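Autoinducer 2-binding protein LsrB (Clostridium saccharobutylicum DSM 13864, PDB 6DSP) binds the quorum-sensing signal autoinducer-2 in a pocket of its periplasmic-binding-protein fold, acting as a receptor for that signal. Local coordinates at residues Leu142-Lys147 with Ile217-Ile221. Numbering follows the deposited sequence.
Sequences LKERGK and IDLII
The guanidinium of Arg145 meets Asp218 edge-on: CB of Asp218 lies in its plane at the rim, while CG of Lys147 lies over the rim of one face, 3.6 Å above the plane. The carboxylate of Asp218 is turned only 26° from the guanidinium. NH2 of Arg145 donates both hydrogen bonds that cross the contact. It reaches the backbone O of Asp218 at 3.0 Å, in the carbonyl plane and on a lone pair, although the oxygen sits slightly out of the guanidinium plane. The same NH2 forms a salt bridge with OD1 of Asp218 at 3.1 Å, in the guanidinium plane, using the anti lone pair of that oxygen; both bonds bend to 153° at the hydrogen. CG of Arg145 is wedged between its backbone N and carbonyl carbon (chi1 71°), and from there the chain runs extended to NE, which is held by Thr246 OG1. Lys147 folds back at chi2 and chi3, laying its CE against OD1 of Asp218 at 3.6 Å, with NZ in a long, weak salt bridge of 3.8 Å to the same oxygen. The other carboxylate oxygen, OD2, accepts the backbone N of Lys155. Beside this polar cluster, CD2 of Leu142 packs on the backbone O of Asp218 at 3.6 Å, and CD1 of Leu142 meets CD2 of Leu219 at 4.2 Å. The contact joins the C-terminal end of helix 127-144, closed by a Schellman motif with Gly146 at positive phi, to the start of strand 219-222 in the four-stranded parallel sheet of one lobe; no residue of either segment lines the ligand pocket. Arg145, with a lesser share from Lys147, should favour an ionised Asp218, and NH2 on OD1 together with Lys155 N on OD2 should limit the carboxylate's rotation where the strand begins.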
ATOM      1  N   LEU A 142      18.433   1.774 -12.536  1.00 16.10           N
ATOM      2  CA  LEU A 142      18.897   2.514 -13.711  1.00 16.16           C
ATOM      3  C   LEU A 142      20.413   2.471 -13.815  1.00 16.93           C
ATOM      4  O   LEU A 142      20.966   2.201 -14.890  1.00 17.15           O
ATOM      5  CB  LEU A 142      18.410   3.966 -13.621  1.00 15.72           C
ATOM      6  CG  LEU A 142      16.927   4.190 -13.958  1.00 15.53           C
ATOM      7  CD1 LEU A 142      16.480   5.544 -13.421  1.00 15.80           C
ATOM      8  CD2 LEU A 142      16.655   4.063 -15.455  1.00 16.20           C
ATOM      9  N   LYS A 143      21.100   2.705 -12.690  1.00 18.27           N
ATOM     10  CA  LYS A 143      22.555   2.643 -12.718  1.00 20.55           C
ATOM     11  C   LYS A 143      23.046   1.243 -13.103  1.00 20.86           C
ATOM     12  O   LYS A 143      23.997   1.107 -13.876  1.00 21.73           O
ATOM     13  CB  LYS A 143      23.109   3.097 -11.370  1.00 23.91           C
ATOM     14  CG  LYS A 143      24.620   3.223 -11.327  1.00 28.27           C
ATOM     15  CD  LYS A 143      25.032   3.966 -10.057  1.00 32.48           C
ATOM     16  CE  LYS A 143      26.531   4.176 -10.018  1.00 35.71           C
ATOM     17  NZ  LYS A 143      26.991   4.774 -11.310  1.00 37.66           N
ATOM     18  N   GLU A 144      22.341   0.193 -12.652  1.00 20.92           N
ATOM     19  CA  GLU A 144      22.770  -1.172 -12.929  1.00 21.76           C
ATOM     20  C   GLU A 144      22.560  -1.583 -14.373  1.00 21.93           C
ATOM     21  O   GLU A 144      23.229  -2.525 -14.828  1.00 23.36           O
ATOM     22  CB  GLU A 144      22.073  -2.141 -11.982  1.00 23.16           C
ATOM     23  CG  GLU A 144      22.611  -1.973 -10.573  1.00 25.96           C
ATOM     24  CD  GLU A 144      21.701  -2.512  -9.504  1.00 29.16           C
ATOM     25  OE1 GLU A 144      20.608  -3.009  -9.827  1.00 29.62           O
ATOM     26  OE2 GLU A 144      22.086  -2.413  -8.314  1.00 31.26           O
ATOM     27  N   ARG A 145      21.696  -0.897 -15.120  1.00 21.13           N
ATOM     28  CA  ARG A 145      21.569  -1.170 -16.547  1.00 20.30           C
ATOM     29  C   ARG A 145      22.397  -0.216 -17.397  1.00 20.58           C
ATOM     30  O   ARG A 145      22.226  -0.172 -18.611  1.00 21.68           O
ATOM     31  CB  ARG A 145      20.116  -1.262 -17.017  1.00 19.51           C
ATOM     32  CG  ARG A 145      19.338   0.046 -17.044  1.00 17.90           C
ATOM     33  CD  ARG A 145      18.020  -0.136 -17.803  1.00 17.18           C
ATOM     34  NE  ARG A 145      17.146   1.045 -17.868  1.00 17.26           N
ATOM     35  CZ  ARG A 145      17.148   1.936 -18.860  1.00 16.99           C
ATOM     36  NH1 ARG A 145      18.008   1.829 -19.864  1.00 17.59           N
ATOM     37  NH2 ARG A 145      16.290   2.954 -18.852  1.00 17.29           N
ATOM     38  N   GLY A 146      23.283   0.553 -16.784  1.00 20.68           N
ATOM     39  CA  GLY A 146      24.253   1.318 -17.537  1.00 22.18           C
ATOM     40  C   GLY A 146      23.878   2.756 -17.781  1.00 23.30           C
ATOM     41  O   GLY A 146      24.553   3.427 -18.575  1.00 25.75           O
ATOM     42  N   LYS A 147      22.815   3.243 -17.147  1.00 21.59           N
ATOM     43  CA  LYS A 147      22.490   4.661 -17.201  1.00 21.56           C
ATOM     44  C   LYS A 147      23.252   5.411 -16.107  1.00 22.08           C
ATOM     45  O   LYS A 147      23.835   4.829 -15.189  1.00 21.63           O
ATOM     46  CB  LYS A 147      20.970   4.877 -17.030  1.00 21.83           C
ATOM     47  CG  LYS A 147      20.091   4.101 -18.041  1.00 22.44           C
ATOM     48  CD  LYS A 147      20.255   4.670 -19.451  1.00 23.33           C
ATOM     49  CE  LYS A 147      19.554   6.027 -19.563  1.00 24.30           C
ATOM     50  NZ  LYS A 147      19.717   6.627 -20.940  1.00 25.99           N
ATOM     51  N   ILE A 217      10.830   5.316 -22.866  1.00 16.98           N
ATOM     52  CA  ILE A 217      10.800   5.602 -21.439  1.00 15.94           C
ATOM     53  C   ILE A 217      11.926   4.824 -20.739  1.00 15.67           C
ATOM     54  O   ILE A 217      12.256   3.688 -21.109  1.00 16.89           O
ATOM     55  CB  ILE A 217       9.401   5.279 -20.880  1.00 15.46           C
ATOM     56  CG1 ILE A 217       9.185   5.954 -19.526  1.00 15.62           C
ATOM     57  CG2 ILE A 217       9.157   3.755 -20.836  1.00 15.45           C
ATOM     58  CD1 ILE A 217       7.698   5.986 -19.113  1.00 15.86           C
ATOM     59  N   ASP A 218      12.497   5.443 -19.692  1.00 14.99           N
ATOM     60  CA  ASP A 218      13.580   4.808 -18.955  1.00 14.74           C
ATOM     61  C   ASP A 218      13.123   4.119 -17.683  1.00 14.03           C
ATOM     62  O   ASP A 218      13.710   3.098 -17.289  1.00 14.37           O
ATOM     63  CB  ASP A 218      14.632   5.852 -18.531  1.00 15.85           C
ATOM     64  CG  ASP A 218      15.425   6.389 -19.705  1.00 17.74           C
ATOM     65  OD1 ASP A 218      16.072   5.575 -20.410  1.00 18.93           O
ATOM     66  OD2 ASP A 218      15.368   7.621 -19.921  1.00 18.54           O
ATOM     67  N   LEU A 219      12.106   4.658 -17.025  1.00 13.99           N
ATOM     68  CA  LEU A 219      11.717   4.209 -15.689  1.00 13.43           C
ATOM     69  C   LEU A 219      10.208   4.296 -15.560  1.00 13.01           C
ATOM     70  O   LEU A 219       9.614   5.343 -15.866  1.00 13.50           O
ATOM     71  CB  LEU A 219      12.369   5.165 -14.652  1.00 13.92           C
ATOM     72  CG  LEU A 219      11.893   5.039 -13.213  1.00 14.34           C
ATOM     73  CD1 LEU A 219      12.251   3.650 -12.639  1.00 14.43           C
ATOM     74  CD2 LEU A 219      12.463   6.184 -12.390  1.00 15.13           C
ATOM     75  N   ILE A 220       9.592   3.224 -15.066  1.00 12.49           N
ATOM     76  CA  ILE A 220       8.153   3.244 -14.751  1.00 12.32           C
ATOM     77  C   ILE A 220       8.017   2.883 -13.287  1.00 12.65           C
ATOM     78  O   ILE A 220       8.415   1.782 -12.887  1.00 13.21           O
ATOM     79  CB  ILE A 220       7.344   2.265 -15.629  1.00 13.17           C
ATOM     80  CG1 ILE A 220       7.670   2.469 -17.124  1.00 14.72           C
ATOM     81  CG2 ILE A 220       5.817   2.469 -15.337  1.00 13.43           C
ATOM     82  CD1 ILE A 220       7.041   1.424 -18.027  1.00 15.33           C
ATOM     83  N   ILE A 221       7.500   3.823 -12.487  1.00 11.90           N
ATOM     84  CA  ILE A 221       7.365   3.618 -11.043  1.00 12.04           C
ATOM     85  C   ILE A 221       5.950   3.106 -10.802  1.00 12.05           C
ATOM     86  O   ILE A 221       4.983   3.849 -10.980  1.00 12.65           O
ATOM     87  CB  ILE A 221       7.614   4.917 -10.248  1.00 12.64           C
ATOM     88  CG1 ILE A 221       9.011   5.514 -10.580  1.00 14.28           C
ATOM     89  CG2 ILE A 221       7.487   4.629  -8.762  1.00 13.49           C
ATOM     90  CD1 ILE A 221       9.204   6.906  -9.967  1.00 15.60           C
TER